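Local coordinates for protein YaeO (Vibrio cholerae serotype O1, PDB 6JIE) that inhibits Rho-dependent transcription termination by dissociating the Rho hexamer, and resembles the RNA chaperone Hfq in structure, at residues V20-K25 / D61-M66. Residues are numbered along the deposited sequence; the frame is centred on the assembly and turned at random.
Sequences VKLTMK and DQLSSM. With MG (magnesium ion), chain C.
A classic beta bulge interrupts the antiparallel pairing of strands 20-24 and 63-66, where S64 and S65 both face T23. The T23 carbonyl takes two N-H groups in its own plane, S64 N at 2.7 Å from T23 O and S65 N at 3.1 Å from the same oxygen, the latter on a lone pair. T23 N answers with a nearly straight bond to S65 O (N-H...O 171°). Beyond the bulge the register slips by one residue, and K25 N reaches Q62 O at 2.9 Å. Extended beyond CG, the K25 side chain then runs past Q62, so that its ammonium nitrogen arrives almost along the C=O axis of D61, NZ to O 3.0 Å. This ties the strand end to the 3-10 turn whose D61 carboxylate binds a magnesium ion through OD1, with two waters also on the metal.

Strands 19-24 and 63-68 form the middle of a four-stranded antiparallel sheet, in a protein reported to be a structural homologue of Hfq. On the T23 and S65 face, a single water bridges K21 O, T23 OG1 and S65 OG; the S65 hydroxyl is set between its own N and carbonyl carbon (chi1 62°), which turns it towards this water. The other face is greasy. L22 and M66 run alongside each other, with L22 CD2 3.7 Å from M66 CG, and V20 CG1 touches that same CG. L63 slants across, its CD2 reaching M24 SD at 3.7 Å as well as L22 CB. Helix 9-15 packs on M66 and L63 through I10, while L49 of strand 45-50 meets V20 and L22.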
# COMPACT_ATOMS: atom_id res chain seq x y z
N VAL A 20 0.59 4.12 -5.12
CA VAL A 20 0.96 4.86 -6.32
C VAL A 20 2.47 4.99 -6.45
O VAL A 20 3.20 4.97 -5.46
CB VAL A 20 0.34 6.28 -6.38
CG1 VAL A 20 -1.19 6.18 -6.49
CG2 VAL A 20 0.73 7.11 -5.18
N LYS A 21 2.91 5.12 -7.69
CA LYS A 21 4.27 5.48 -8.06
C LYS A 21 4.24 6.91 -8.57
O LYS A 21 3.55 7.22 -9.56
CB LYS A 21 4.82 4.53 -9.12
CG LYS A 21 6.14 4.97 -9.75
CD LYS A 21 6.46 4.07 -10.94
CE LYS A 21 7.55 4.62 -11.83
NZ LYS A 21 7.60 3.87 -13.13
N LEU A 22 5.00 7.79 -7.93
CA LEU A 22 5.06 9.19 -8.31
C LEU A 22 6.40 9.47 -8.96
O LEU A 22 7.45 9.10 -8.42
CB LEU A 22 4.87 10.11 -7.11
CG LEU A 22 3.62 9.87 -6.28
CD1 LEU A 22 3.59 10.93 -5.19
CD2 LEU A 22 2.39 9.95 -7.13
N THR A 23 6.37 10.11 -10.12
CA THR A 23 7.59 10.55 -10.79
C THR A 23 7.61 12.07 -10.79
O THR A 23 6.64 12.71 -11.21
CB THR A 23 7.66 10.01 -12.22
OG1 THR A 23 7.49 8.58 -12.22
CG2 THR A 23 9.03 10.33 -12.83
N MET A 24 8.71 12.65 -10.32
CA MET A 24 8.86 14.09 -10.24
C MET A 24 9.46 14.64 -11.53
O MET A 24 10.00 13.90 -12.35
CB MET A 24 9.74 14.49 -9.05
CG MET A 24 9.39 13.80 -7.73
SD MET A 24 7.68 13.95 -7.17
CE MET A 24 7.61 15.69 -6.78
N LYS A 25 9.35 15.96 -11.68
CA LYS A 25 9.92 16.61 -12.86
C LYS A 25 11.43 16.46 -12.90
O LYS A 25 12.02 16.53 -13.98
CB LYS A 25 9.51 18.09 -12.89
CG LYS A 25 8.03 18.27 -13.27
CD LYS A 25 7.56 19.73 -13.31
CE LYS A 25 6.02 19.78 -13.37
NZ LYS A 25 5.50 21.17 -13.45
N ASP A 61 3.12 20.67 -7.58
CA ASP A 61 3.62 21.40 -8.74
C ASP A 61 4.83 20.73 -9.37
O ASP A 61 5.19 21.06 -10.50
CB ASP A 61 4.03 22.84 -8.39
CG ASP A 61 2.86 23.72 -8.03
OD1 ASP A 61 3.08 24.66 -7.22
OD2 ASP A 61 1.74 23.49 -8.52
N GLN A 62 5.49 19.83 -8.65
CA GLN A 62 6.67 19.14 -9.15
C GLN A 62 6.38 17.73 -9.63
O GLN A 62 7.30 17.01 -9.99
CB GLN A 62 7.76 19.13 -8.08
CG GLN A 62 8.28 20.51 -7.77
CD GLN A 62 8.91 21.16 -8.99
OE1 GLN A 62 9.55 20.48 -9.80
NE2 GLN A 62 8.70 22.46 -9.15
N LEU A 63 5.11 17.33 -9.66
CA LEU A 63 4.78 15.98 -10.13
C LEU A 63 4.81 15.93 -11.65
O LEU A 63 4.26 16.82 -12.31
CB LEU A 63 3.41 15.55 -9.62
CG LEU A 63 3.34 15.28 -8.13
CD1 LEU A 63 1.88 15.19 -7.74
CD2 LEU A 63 4.07 13.98 -7.82
N SER A 64 5.45 14.90 -12.19
CA SER A 64 5.38 14.61 -13.62
C SER A 64 4.32 13.57 -13.94
O SER A 64 3.61 13.71 -14.94
CB SER A 64 6.74 14.14 -14.14
OG SER A 64 6.68 13.87 -15.53
N SER A 65 4.20 12.53 -13.13
CA SER A 65 3.20 11.50 -13.39
C SER A 65 2.87 10.78 -12.09
O SER A 65 3.66 10.78 -11.14
CB SER A 65 3.68 10.50 -14.45
OG SER A 65 4.84 9.80 -14.02
N MET A 66 1.67 10.21 -12.06
CA MET A 66 1.22 9.33 -10.98
C MET A 66 0.73 8.04 -11.60
O MET A 66 -0.12 8.08 -12.50
CB MET A 66 0.11 9.98 -10.14
CG MET A 66 -0.55 9.02 -9.16
SD MET A 66 -1.67 9.90 -8.05
CE MET A 66 -2.95 10.36 -9.22
MG MG C . 4.99 25.62 -6.65
O HOH W 1 4.94 7.77 -12.02
O HOH W 2 5.44 23.98 -5.15
O HOH W 3 6.58 25.06 -7.93